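Local coordinates for fibronectin type III domain-containing protein (PDB 6P2K) that probably hydrolyses xyloglucan or related beta-glucans as a family 74 glycoside hydrolase, this chain being the seven-bladed-propeller part of a longer protein with fibronectin type III domains, at residues Val408-Val413 with Asn485-Ala490; Met423-Trp426 with Ser431-Asn434; Thr722-Ser725 with Val729-Gln732; Ile650-Asp655 with Gln661-Pro666; Trp121-Asp126 with Asn332-His337. All blocks are in the same frame, centred on the assembly; numbering follows the deposited sequence.

Interaction 1 (Val408-Val413 with Asn485-Ala490); sequences VHENYV and NTHSPA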
# COMPACT_ATOMS: atom_id res chain seq x y z
N VAL B 408 29.23 9.04 -6.39
CA VAL B 408 28.73 8.13 -7.41
C VAL B 408 28.35 6.81 -6.76
O VAL B 408 29.09 6.29 -5.92
CB VAL B 408 29.78 7.90 -8.52
CG1 VAL B 408 29.28 6.85 -9.51
CG2 VAL B 408 30.10 9.20 -9.24
N HIS B 409 27.20 6.26 -7.16
CA HIS B 409 26.90 4.86 -6.86
C HIS B 409 26.12 4.27 -8.02
O HIS B 409 24.98 4.68 -8.26
CB HIS B 409 26.13 4.71 -5.55
CG HIS B 409 26.05 3.29 -5.08
ND1 HIS B 409 25.10 2.40 -5.56
CD2 HIS B 409 26.83 2.59 -4.23
CE1 HIS B 409 25.29 1.22 -4.99
NE2 HIS B 409 26.33 1.31 -4.18
N GLU B 410 26.72 3.32 -8.73
CA GLU B 410 26.12 2.66 -9.90
C GLU B 410 25.72 3.74 -10.90
O GLU B 410 26.59 4.53 -11.30
CB GLU B 410 24.98 1.74 -9.44
CG GLU B 410 25.43 0.60 -8.54
CD GLU B 410 24.28 -0.26 -8.08
OE1 GLU B 410 23.12 0.04 -8.44
OE2 GLU B 410 24.53 -1.24 -7.34
N ASN B 411 24.46 3.83 -11.32
CA ASN B 411 24.01 4.82 -12.29
C ASN B 411 23.75 6.19 -11.67
O ASN B 411 23.54 7.16 -12.41
CB ASN B 411 22.73 4.34 -12.98
CG ASN B 411 21.61 4.08 -11.99
OD1 ASN B 411 21.68 3.16 -11.18
ND2 ASN B 411 20.57 4.92 -12.04
N TYR B 412 23.74 6.29 -10.34
CA TYR B 412 23.43 7.53 -9.65
C TYR B 412 24.69 8.37 -9.48
O TYR B 412 25.73 7.87 -9.07
CB TYR B 412 22.82 7.24 -8.28
CG TYR B 412 22.54 8.48 -7.46
CD1 TYR B 412 21.37 9.21 -7.64
CD2 TYR B 412 23.44 8.92 -6.50
CE1 TYR B 412 21.12 10.35 -6.90
CE2 TYR B 412 23.20 10.06 -5.76
CZ TYR B 412 22.03 10.76 -5.96
OH TYR B 412 21.77 11.89 -5.22
N VAL B 413 24.57 9.66 -9.80
CA VAL B 413 25.62 10.64 -9.57
C VAL B 413 24.98 11.88 -8.95
O VAL B 413 23.88 12.28 -9.35
CB VAL B 413 26.37 11.02 -10.87
CG1 VAL B 413 27.53 11.97 -10.56
CG2 VAL B 413 26.87 9.78 -11.60
N ASN B 485 17.01 3.25 -2.82
CA ASN B 485 16.21 2.03 -2.92
C ASN B 485 16.06 1.59 -4.37
O ASN B 485 16.09 0.40 -4.67
CB ASN B 485 14.83 2.26 -2.29
CG ASN B 485 14.90 2.44 -0.79
OD1 ASN B 485 15.51 1.64 -0.08
ND2 ASN B 485 14.27 3.50 -0.29
N THR B 486 15.90 2.55 -5.29
CA THR B 486 15.67 2.24 -6.69
C THR B 486 16.70 2.84 -7.63
O THR B 486 16.67 2.52 -8.82
CB THR B 486 14.27 2.70 -7.13
OG1 THR B 486 14.16 4.13 -6.98
CG2 THR B 486 13.19 2.03 -6.30
N HIS B 487 17.60 3.69 -7.14
CA HIS B 487 18.53 4.43 -7.99
C HIS B 487 17.76 5.15 -9.10
O HIS B 487 18.08 5.05 -10.29
CB HIS B 487 19.61 3.51 -8.57
CG HIS B 487 20.55 2.97 -7.54
ND1 HIS B 487 20.22 1.93 -6.69
CD2 HIS B 487 21.82 3.32 -7.21
CE1 HIS B 487 21.23 1.67 -5.89
NE2 HIS B 487 22.22 2.50 -6.19
N SER B 488 16.72 5.85 -8.69
CA SER B 488 15.77 6.46 -9.62
C SER B 488 15.27 7.75 -8.99
O SER B 488 15.47 7.98 -7.79
CB SER B 488 14.61 5.51 -9.93
OG SER B 488 13.50 5.81 -9.12
N PRO B 489 14.62 8.62 -9.77
CA PRO B 489 14.03 9.83 -9.18
C PRO B 489 13.00 9.56 -8.10
O PRO B 489 12.61 10.50 -7.40
CB PRO B 489 13.40 10.53 -10.39
CG PRO B 489 14.22 10.09 -11.55
CD PRO B 489 14.59 8.65 -11.24
N ALA B 490 12.55 8.31 -7.94
CA ALA B 490 11.59 8.00 -6.89
C ALA B 490 12.21 8.08 -5.50
O ALA B 490 11.47 8.25 -4.52
CB ALA B 490 10.97 6.62 -7.12
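The type II' beta turn from His409 to Tyr412, which joins strands 403-409 and 412-417, closes around the imidazole of His487 in the loop after strand 478-483. His409 ND1 lies 2.9 Å from His487 NE2 in a hydrogen bond whose donor could be either ring. Each nitrogen sits at the edge of the other ring, near its plane, and the bond is bent, with an angle of 133°; the rings meet rim to rim and do not stack. Glu410 comes from another direction. Its extended chain runs across the imidazole at about a right angle and lays OE1 over one ring face, 3.5 Å from His487 NE2, too poorly angled for a hydrogen bond. The nearby carboxylate would probably favour a positive charge on His487. Glu410 OE2 also lies close to OE2 of Glu410 of a second subunit.

In the fold, the contact ties the antiparallel propeller sheet of strands 403-409, 412-417 and 421-425 to the next along the chain, which holds strands 459-467 and 478-483, and Pro460 of the latter sheet packs on both histidines. On the far part of the turn, Asn411 ND2 donates to His487 O over 3.0 Å in a nearly straight bond (165°), with that oxygen in the plane of the amide, while Asn411 OD1 comes within 3.3 Å of His487 CB. The same ND2 serves Trp426 O. An aspartate here, with no N-H to offer, is likely to leave the carbonyls of His487 and Trp426 without this donor. Tyr412 touches His487 only through CB, 4.2 Å from CD2; its hydroxyl leads away to Glu424.

Interaction 2 (Met423-Trp426 with Ser431-Asn434); sequences MESW and SWSN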
# COMPACT_ATOMS: atom_id res chain seq x y z
N MET B 423 22.31 18.58 -7.38
CA MET B 423 22.23 18.29 -8.81
C MET B 423 22.44 16.80 -9.00
O MET B 423 23.52 16.27 -8.73
CB MET B 423 23.27 19.10 -9.58
CG MET B 423 23.20 18.95 -11.09
SD MET B 423 21.71 19.68 -11.78
CE MET B 423 21.98 21.41 -11.37
N GLU B 424 21.41 16.10 -9.47
CA GLU B 424 21.38 14.65 -9.42
C GLU B 424 21.17 14.03 -10.79
O GLU B 424 20.45 14.57 -11.63
CB GLU B 424 20.29 14.16 -8.46
CG GLU B 424 20.55 14.56 -7.01
CD GLU B 424 19.45 14.12 -6.08
OE1 GLU B 424 18.47 14.86 -5.93
OE2 GLU B 424 19.57 13.02 -5.50
N SER B 425 21.79 12.87 -11.00
CA SER B 425 21.70 12.13 -12.24
C SER B 425 21.42 10.67 -11.95
O SER B 425 21.89 10.12 -10.95
CB SER B 425 23.00 12.25 -13.06
OG SER B 425 22.87 11.60 -14.31
N TRP B 426 20.65 10.04 -12.84
CA TRP B 426 20.37 8.61 -12.75
C TRP B 426 20.76 7.85 -14.01
O TRP B 426 20.35 6.70 -14.18
CB TRP B 426 18.89 8.38 -12.42
CG TRP B 426 18.48 9.06 -11.16
CD1 TRP B 426 18.47 8.53 -9.91
CD2 TRP B 426 18.04 10.42 -11.02
NE1 TRP B 426 18.04 9.47 -9.00
CE2 TRP B 426 17.77 10.64 -9.66
CE3 TRP B 426 17.84 11.47 -11.92
CZ2 TRP B 426 17.31 11.86 -9.17
CZ3 TRP B 426 17.39 12.69 -11.44
CH2 TRP B 426 17.13 12.87 -10.08
N SER B 431 22.40 13.18 -17.91
CA SER B 431 21.28 14.09 -17.73
C SER B 431 20.98 14.24 -16.25
O SER B 431 21.24 13.34 -15.45
CB SER B 431 20.03 13.59 -18.47
OG SER B 431 19.46 12.47 -17.82
N TRP B 432 20.41 15.40 -15.89
CA TRP B 432 20.32 15.80 -14.49
C TRP B 432 18.99 16.46 -14.18
O TRP B 432 18.26 16.91 -15.07
CB TRP B 432 21.44 16.79 -14.13
CG TRP B 432 22.80 16.32 -14.47
CD1 TRP B 432 23.38 16.28 -15.71
CD2 TRP B 432 23.78 15.80 -13.56
NE1 TRP B 432 24.65 15.77 -15.63
CE2 TRP B 432 24.92 15.47 -14.32
CE3 TRP B 432 23.80 15.58 -12.18
CZ2 TRP B 432 26.07 14.94 -13.74
CZ3 TRP B 432 24.94 15.05 -11.61
CH2 TRP B 432 26.06 14.74 -12.39
N SER B 433 18.70 16.53 -12.89
CA SER B 433 17.60 17.31 -12.34
C SER B 433 18.04 17.82 -10.97
O SER B 433 18.69 17.11 -10.22
CB SER B 433 16.32 16.49 -12.20
OG SER B 433 15.30 17.24 -11.56
N ASN B 434 17.68 19.07 -10.66
CA ASN B 434 17.90 19.60 -9.32
C ASN B 434 16.59 20.05 -8.68
O ASN B 434 16.60 20.80 -7.70
CB ASN B 434 18.92 20.74 -9.34
CG ASN B 434 18.35 22.07 -9.82
OD1 ASN B 434 17.37 22.12 -10.57
ND2 ASN B 434 18.95 23.16 -9.37
O HOH W 1 19.24 10.94 -15.18
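Trp432 is worth following outward, because its indole lies against three residues of segment 423-426. Its CB rests 3.5 Å from Glu424 O and also touches Met423 SD, the sulfur standing obliquely to the five-membered ring. Further out, Trp432 CE3 meets Met423 CG at 3.6 Å; Met423 CG stands anti to its own backbone N (chi1 -176°), which sets the methionine chain across the indole at about a right angle. At the rim, Trp432 CZ3 comes to 3.4 Å from Met423 O, near the ring plane. Over one face of the six-membered ring sits Ser425 CB, 3.6 Å from its centroid, a CH-pi contact. The indole NE1 makes a weak hydrogen bond to Gly429 O.

Beside the ring, Glu424 and Ser433 form a single antiparallel hydrogen-bonded bridge, and Ser425 OG donates to Ser431 O over 2.6 Å. Water 1 accepts from Trp426 N and donates to Ser431 OG, a hydroxyl also hydrogen-bonded to Asp427. A serine in place of Trp432 would probably open a gap beneath Ser425 CB and leave the bend of Met423 without its wall. All eight residues are buried, yet the backbones of Glu424 and Ser433 answer each other and Ser425 OG answers Ser431 O, right beside the one Met-aromatic contact.

Interaction 3 (Thr722-Ser725 with Val729-Gln732); sequences TIQS and VNWQ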
# COMPACT_ATOMS: atom_id res chain seq x y z
N THR B 722 52.29 8.25 -9.91
CA THR B 722 52.18 6.81 -9.76
C THR B 722 53.19 6.33 -8.74
O THR B 722 54.38 6.66 -8.84
CB THR B 722 52.39 6.09 -11.10
OG1 THR B 722 51.43 6.56 -12.06
CG2 THR B 722 52.22 4.59 -10.93
N ILE B 723 52.73 5.56 -7.76
CA ILE B 723 53.58 5.06 -6.69
C ILE B 723 54.37 3.87 -7.21
O ILE B 723 53.80 2.80 -7.47
CB ILE B 723 52.76 4.68 -5.45
CG1 ILE B 723 51.85 5.85 -5.04
CG2 ILE B 723 53.68 4.28 -4.31
CD1 ILE B 723 51.08 5.59 -3.76
N GLN B 724 55.68 4.04 -7.37
CA GLN B 724 56.53 2.94 -7.79
C GLN B 724 56.73 1.96 -6.64
O GLN B 724 56.43 2.24 -5.48
CB GLN B 724 57.87 3.46 -8.30
CG GLN B 724 57.75 4.56 -9.35
CD GLN B 724 57.00 4.11 -10.58
OE1 GLN B 724 55.96 4.68 -10.94
NE2 GLN B 724 57.51 3.08 -11.25
N SER B 725 57.25 0.77 -6.99
CA SER B 725 57.44 -0.28 -5.99
C SER B 725 58.53 0.06 -4.98
O SER B 725 58.54 -0.51 -3.89
CB SER B 725 57.76 -1.61 -6.67
OG SER B 725 57.02 -1.75 -7.86
N VAL B 729 57.37 8.43 -6.19
CA VAL B 729 56.24 8.81 -7.02
C VAL B 729 56.77 9.49 -8.27
O VAL B 729 57.57 10.44 -8.18
CB VAL B 729 55.27 9.74 -6.27
CG1 VAL B 729 54.04 10.01 -7.13
CG2 VAL B 729 54.88 9.11 -4.95
N ASN B 730 56.35 9.01 -9.43
CA ASN B 730 56.69 9.64 -10.70
C ASN B 730 55.46 10.33 -11.26
O ASN B 730 54.38 9.73 -11.33
CB ASN B 730 57.24 8.62 -11.70
CG ASN B 730 58.52 7.97 -11.23
OD1 ASN B 730 59.29 8.57 -10.46
ND2 ASN B 730 58.78 6.76 -11.69
N TRP B 731 55.63 11.59 -11.66
CA TRP B 731 54.52 12.45 -12.01
C TRP B 731 54.44 12.65 -13.52
O TRP B 731 55.45 12.65 -14.22
CB TRP B 731 54.66 13.81 -11.32
CG TRP B 731 54.55 13.71 -9.83
CD1 TRP B 731 55.56 13.44 -8.96
CD2 TRP B 731 53.36 13.85 -9.04
NE1 TRP B 731 55.07 13.41 -7.67
CE2 TRP B 731 53.73 13.66 -7.70
CE3 TRP B 731 52.02 14.13 -9.34
CZ2 TRP B 731 52.81 13.74 -6.65
CZ3 TRP B 731 51.11 14.20 -8.30
CH2 TRP B 731 51.50 14.01 -6.97
N GLN B 732 53.21 12.80 -14.00
CA GLN B 732 52.95 13.09 -15.40
C GLN B 732 51.86 14.15 -15.50
O GLN B 732 51.08 14.36 -14.56
CB GLN B 732 52.56 11.83 -16.18
CG GLN B 732 51.35 11.10 -15.62
CD GLN B 732 51.08 9.78 -16.32
OE1 GLN B 732 51.01 9.73 -17.55
NE2 GLN B 732 50.92 8.71 -15.55
O HOH W 2 51.82 9.05 -13.21
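Thr722 turns its OG1 anti to the carbonyl carbon, beside the backbone N (chi1 -58°), while Gln732 sends CG between its own N and carbonyl carbon (chi1 57°) and then extends, and the two side chains converge obliquely. Thr722 OG1 and Gln732 NE2 end 4.1 Å apart, and water 2 fills in between them. It lies 2.8 Å from Thr722 OG1 and donates to Asn730 O; its separation from the Gln732 amide nitrogen is too short to be relied on. The threonine hydroxyl also takes a hydrogen bond from Lys702 NZ.

These residues belong to the beta hairpin of strands 714-723 and 729-733, the latter an outermost strand of its four-stranded antiparallel sheet. Thr722 and Asn730 form its hydrogen-bonded pair: Thr722 N donates to Asn730 O over 2.9 Å, and Asn730 N returns the bond to Thr722 O over 3.1 Å. Next along, Ile723 and Val729 are the non-hydrogen-bonded pair, with their side chains on the other face and only a loose touch between Ile723 CG1 and Val729 CG2 at 4.5 Å. Val729 CG1 instead lies over a face of the Trp731 ring. On the face of Thr722 and Asn730, Gln724 CG approaches Asn730 ND2 to 3.4 Å.

Interaction 4 (Ile650-Asp655 with Gln661-Pro666); sequences ILLSTD and QKIFTP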
# COMPACT_ATOMS: atom_id res chain seq x y z
N ILE B 650 52.55 18.83 -2.15
CA ILE B 650 52.02 17.52 -1.80
C ILE B 650 53.00 16.86 -0.84
O ILE B 650 54.16 16.62 -1.20
CB ILE B 650 51.78 16.64 -3.03
CG1 ILE B 650 50.80 17.31 -4.00
CG2 ILE B 650 51.23 15.28 -2.61
CD1 ILE B 650 49.38 17.36 -3.50
N LEU B 651 52.54 16.57 0.37
CA LEU B 651 53.34 15.88 1.37
C LEU B 651 52.74 14.50 1.62
O LEU B 651 51.52 14.34 1.62
CB LEU B 651 53.40 16.66 2.69
CG LEU B 651 53.87 18.12 2.62
CD1 LEU B 651 54.21 18.64 4.01
CD2 LEU B 651 55.07 18.25 1.71
N LEU B 652 53.61 13.51 1.82
CA LEU B 652 53.19 12.13 1.98
C LEU B 652 53.73 11.57 3.28
O LEU B 652 54.86 11.88 3.68
CB LEU B 652 53.65 11.26 0.81
CG LEU B 652 52.91 9.95 0.59
CD1 LEU B 652 51.45 10.20 0.26
CD2 LEU B 652 53.57 9.12 -0.50
N SER B 653 52.93 10.74 3.94
CA SER B 653 53.34 10.03 5.14
C SER B 653 52.81 8.61 5.08
O SER B 653 51.67 8.39 4.66
CB SER B 653 52.81 10.72 6.42
OG SER B 653 52.82 9.81 7.51
N THR B 654 53.64 7.65 5.49
CA THR B 654 53.23 6.26 5.58
C THR B 654 53.14 5.77 7.02
O THR B 654 53.04 4.56 7.24
CB THR B 654 54.17 5.37 4.78
OG1 THR B 654 55.52 5.55 5.24
CG2 THR B 654 54.10 5.70 3.30
N ASP B 655 53.18 6.67 8.00
CA ASP B 655 53.05 6.31 9.40
C ASP B 655 52.05 7.22 10.10
O ASP B 655 52.30 7.74 11.20
CB ASP B 655 54.41 6.32 10.11
CG ASP B 655 55.14 7.65 9.98
OD1 ASP B 655 54.59 8.59 9.37
OD2 ASP B 655 56.27 7.75 10.51
N GLN B 661 57.12 13.51 3.92
CA GLN B 661 58.08 13.76 2.85
C GLN B 661 57.43 14.61 1.77
O GLN B 661 56.26 14.43 1.44
CB GLN B 661 58.60 12.46 2.22
CG GLN B 661 59.21 11.47 3.20
CD GLN B 661 58.20 10.43 3.67
OE1 GLN B 661 57.48 9.84 2.86
NE2 GLN B 661 58.15 10.20 4.97
N LYS B 662 58.21 15.54 1.22
CA LYS B 662 57.79 16.30 0.04
C LYS B 662 57.84 15.42 -1.20
O LYS B 662 58.86 14.77 -1.46
CB LYS B 662 58.70 17.52 -0.15
CG LYS B 662 58.07 18.87 0.10
CD LYS B 662 58.98 20.00 -0.34
CE LYS B 662 59.71 20.61 0.85
NZ LYS B 662 60.04 22.05 0.62
N ILE B 663 56.76 15.39 -1.97
CA ILE B 663 56.76 14.57 -3.18
C ILE B 663 56.29 15.35 -4.41
O ILE B 663 56.40 14.85 -5.54
CB ILE B 663 55.90 13.29 -3.01
CG1 ILE B 663 54.43 13.65 -2.78
CG2 ILE B 663 56.45 12.43 -1.88
CD1 ILE B 663 53.49 12.47 -2.99
N PHE B 664 55.78 16.56 -4.22
CA PHE B 664 55.46 17.40 -5.38
C PHE B 664 55.49 18.87 -4.97
O PHE B 664 54.85 19.25 -3.99
CB PHE B 664 54.11 17.05 -5.99
CG PHE B 664 54.01 17.36 -7.46
CD1 PHE B 664 54.90 16.80 -8.36
CD2 PHE B 664 53.04 18.23 -7.93
CE1 PHE B 664 54.83 17.09 -9.71
CE2 PHE B 664 52.96 18.53 -9.28
CZ PHE B 664 53.86 17.95 -10.17
N THR B 665 56.21 19.67 -5.74
CA THR B 665 56.39 21.10 -5.50
C THR B 665 56.09 21.87 -6.77
O THR B 665 55.97 21.29 -7.85
CB THR B 665 57.84 21.38 -5.05
OG1 THR B 665 58.73 21.08 -6.13
CG2 THR B 665 58.20 20.53 -3.85
N PRO B 666 55.94 23.19 -6.68
CA PRO B 666 55.81 24.00 -7.90
C PRO B 666 56.95 23.79 -8.89
O PRO B 666 56.71 23.85 -10.11
CB PRO B 666 55.78 25.44 -7.37
CG PRO B 666 55.18 25.31 -6.02
CD PRO B 666 55.66 23.99 -5.47
O HOH W 3 56.10 8.56 6.62
O HOH W 4 56.94 7.40 3.84
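Ile650 O is gripped by two backbone N-H groups of the neighbouring strand: Ile663 N donates to it over 3.0 Å, almost straight at 168°, and Phe664 N adds a weak bond over 3.4 Å. Ile650 N, in turn, gives its hydrogen to Phe664 O. Beyond this point the register is shifted by one, and Leu652 pairs with Gln661 through two bonds of 2.8 Å, Leu652 N to Gln661 O and Gln661 N to Leu652 O.

The extra residue shows in the side chains. Ile663 holds CG1 between its backbone N and carbonyl carbon (chi1 64°), which swings the branch back toward the partner strand: CG1 lies 3.6 Å from Ile650 CG2, and CD1 reaches Leu652 CB at 4.0 Å. Phe664 meets Ile650 mainly CB to CB, and its ring leads away. On the opposite face Leu651 and Lys662 lie side by side, pointing the same way, with Leu651 CD2 only 3.5 Å from Lys662 CG, a tight pair; the amine goes on to Gln649 OE1.

At the end near the turn, water takes over. Water 3 accepts from Thr654 N and Gln661 NE2 and donates weakly to Asp655 OD1, which also receives Ser653 OG; water 4 donates to Gln661 OE1 over 2.7 Å and sits beside Thr654 OG1. Ile663 and Phe664 both facing Ile650 make a classic beta bulge, here set in the hairpin of strands 648-653 and 661-664 that forms one side of a four-stranded antiparallel propeller sheet.

Interaction 5 (Trp121-Asp126 with Asn332-His337); sequences WRDDDD and NARFAH. With ZN (zinc ion), chain Q.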
# COMPACT_ATOMS: atom_id res chain seq x y z
N TRP B 121 32.96 46.85 -17.40
CA TRP B 121 32.90 45.53 -16.76
C TRP B 121 31.49 45.15 -16.34
O TRP B 121 31.35 44.35 -15.41
CB TRP B 121 33.83 45.50 -15.54
CG TRP B 121 33.53 46.59 -14.56
CD1 TRP B 121 32.70 46.51 -13.48
CD2 TRP B 121 34.06 47.92 -14.56
NE1 TRP B 121 32.67 47.71 -12.81
CE2 TRP B 121 33.50 48.59 -13.45
CE3 TRP B 121 34.95 48.61 -15.38
CZ2 TRP B 121 33.81 49.92 -13.15
CZ3 TRP B 121 35.25 49.93 -15.09
CH2 TRP B 121 34.68 50.57 -13.98
N ARG B 122 30.45 45.70 -16.96
CA ARG B 122 29.04 45.34 -16.70
C ARG B 122 28.75 45.58 -15.22
O ARG B 122 29.10 46.65 -14.69
CB ARG B 122 28.80 43.92 -17.20
CG ARG B 122 29.03 43.76 -18.68
CD ARG B 122 28.41 42.47 -19.20
NE ARG B 122 28.44 42.44 -20.66
CZ ARG B 122 27.39 42.68 -21.44
NH1 ARG B 122 26.21 42.96 -20.90
NH2 ARG B 122 27.52 42.64 -22.76
N ASP B 123 28.13 44.63 -14.51
CA ASP B 123 27.82 44.75 -13.10
C ASP B 123 28.86 44.07 -12.21
O ASP B 123 28.63 43.93 -11.01
CB ASP B 123 26.44 44.17 -12.82
CG ASP B 123 26.28 42.76 -13.36
OD1 ASP B 123 26.86 42.46 -14.43
OD2 ASP B 123 25.58 41.94 -12.73
N ASP B 124 29.99 43.64 -12.77
CA ASP B 124 31.00 42.93 -12.01
C ASP B 124 31.88 43.90 -11.22
O ASP B 124 33.11 43.85 -11.33
CB ASP B 124 31.87 42.07 -12.93
CG ASP B 124 31.46 40.61 -12.93
OD1 ASP B 124 30.40 40.27 -12.35
OD2 ASP B 124 32.20 39.80 -13.52
N ASP B 125 31.26 44.77 -10.42
CA ASP B 125 32.03 45.76 -9.68
C ASP B 125 32.94 45.11 -8.65
O ASP B 125 33.98 45.67 -8.29
CB ASP B 125 31.09 46.76 -9.01
CG ASP B 125 30.54 47.79 -9.98
OD1 ASP B 125 31.28 48.74 -10.32
OD2 ASP B 125 29.38 47.65 -10.41
N ASP B 126 32.57 43.92 -8.16
CA ASP B 126 33.40 43.23 -7.18
C ASP B 126 34.60 42.52 -7.81
O ASP B 126 35.39 41.92 -7.08
CB ASP B 126 32.56 42.22 -6.39
CG ASP B 126 31.77 41.28 -7.29
OD1 ASP B 126 31.53 41.63 -8.46
OD2 ASP B 126 31.39 40.19 -6.81
N ASN B 332 15.28 36.67 -15.13
CA ASN B 332 16.07 37.89 -14.97
C ASN B 332 16.84 38.08 -16.27
O ASN B 332 17.89 37.48 -16.48
CB ASN B 332 17.01 37.80 -13.76
CG ASN B 332 18.16 38.79 -13.85
OD1 ASN B 332 19.33 38.42 -13.75
ND2 ASN B 332 17.83 40.06 -14.05
N ALA B 333 16.30 38.92 -17.15
CA ALA B 333 16.88 39.14 -18.47
C ALA B 333 18.01 40.16 -18.35
O ALA B 333 17.86 41.35 -18.66
CB ALA B 333 15.81 39.59 -19.46
N ARG B 334 19.17 39.68 -17.89
CA ARG B 334 20.32 40.55 -17.69
C ARG B 334 21.04 40.88 -18.99
O ARG B 334 22.01 41.65 -18.97
CB ARG B 334 21.31 39.93 -16.69
CG ARG B 334 21.60 38.46 -16.89
CD ARG B 334 22.75 38.00 -16.01
NE ARG B 334 24.01 38.67 -16.34
CZ ARG B 334 24.59 39.60 -15.59
NH1 ARG B 334 24.03 39.99 -14.45
NH2 ARG B 334 25.73 40.15 -15.98
N PHE B 335 20.59 40.32 -20.11
CA PHE B 335 20.92 40.83 -21.43
C PHE B 335 19.79 40.45 -22.37
O PHE B 335 19.07 39.48 -22.13
CB PHE B 335 22.26 40.30 -21.96
CG PHE B 335 22.25 38.82 -22.26
CD1 PHE B 335 21.77 38.34 -23.47
CD2 PHE B 335 22.72 37.92 -21.33
CE1 PHE B 335 21.75 36.99 -23.73
CE2 PHE B 335 22.71 36.56 -21.59
CZ PHE B 335 22.22 36.10 -22.80
N ALA B 336 19.64 41.22 -23.44
CA ALA B 336 18.60 40.94 -24.43
C ALA B 336 18.94 41.68 -25.71
O ALA B 336 19.12 42.90 -25.69
CB ALA B 336 17.23 41.35 -23.90
N HIS B 337 19.00 40.95 -26.82
CA HIS B 337 19.37 41.52 -28.10
C HIS B 337 18.42 41.04 -29.19
O HIS B 337 18.04 39.87 -29.22
CB HIS B 337 20.80 41.16 -28.48
CG HIS B 337 21.83 41.66 -27.52
ND1 HIS B 337 22.15 42.99 -27.40
CD2 HIS B 337 22.60 41.00 -26.62
CE1 HIS B 337 23.08 43.13 -26.47
NE2 HIS B 337 23.37 41.94 -25.98
ZN ZN Q . 28.77 39.08 -12.61
O HOH W 5 22.93 43.52 -20.73
O HOH W 6 24.91 43.22 -23.65
O HOH W 7 29.50 37.22 -11.97
O HOH W 8 27.78 39.71 -10.87
O HOH W 9 28.99 40.34 -14.29
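The carboxylate of Asp123 and the guanidinium of Arg334 meet edge to edge, their planes 30° apart. Arg334 grips end-on with two nitrogens: NH2 donates to Asp123 OD1 and NH1 to Asp123 OD2, each over 3.0 Å, nearly straight and close to the guanidinium plane. Both oxygens are met on their syn side, though somewhat out of the carboxylate plane. This bidentate salt bridge joins a type II' beta turn, Trp121 to Asp124, in the loop between strands 114-119 and 139-144 of one propeller sheet, to the approach to strand 336-338 of another, more than 200 residues later.

The Arg334 chain bends at chi3 (-64°), turning the guanidinium end-on to Asp123, and its NE donates to Val17 O. The loop is held further on as well: Trp121 NE1 donates to Asp125 OD1, just past the turn, over 3.0 Å, in the plane of the indole but from above the carboxylate. Arg122 places its guanidinium edge on two waters: water 6 takes a hydrogen from NH2 and lies 3.1 Å from His337 NE2, while water 5 donates to Arg334 O and accepts weakly from Arg122 NH1. The guanidinium groups of Arg122 and Arg334 come near each other without touching; the carboxylate of Asp123 would be expected to offset the charge of Arg334.

The turn also carries a zinc ligand. Asp124 OD1 binds the zinc ion, its OD2 forms a salt bridge with Arg59, and Gln16 supplies a second protein ligand. Three waters complete the five ligands, and one of them, water 9, lies 2.1 Å from the zinc and 3.0 Å from Asp123 OD1.

Along the chain interaction 5 closes first, then come interaction 1 with interaction 2 nested inside its loop, then 4, then 3. Interactions 1 and 2 have centres 10 Å apart and share the sheet of strands 412-417 and 421-425. Interactions 3 and 4, with centres 12 Å apart, lie on adjoining sheets, where the Trp731 ring stacks on Phe664. The centres of these two pairs lie 35 to 37 Å apart, and that of interaction 5, at a zinc site, 28 to 47 Å from the others. Interactions 3 and 4 each pair the last two strands of one sheet, interaction 2 is local, and interactions 1 and 5 tie different sheets together.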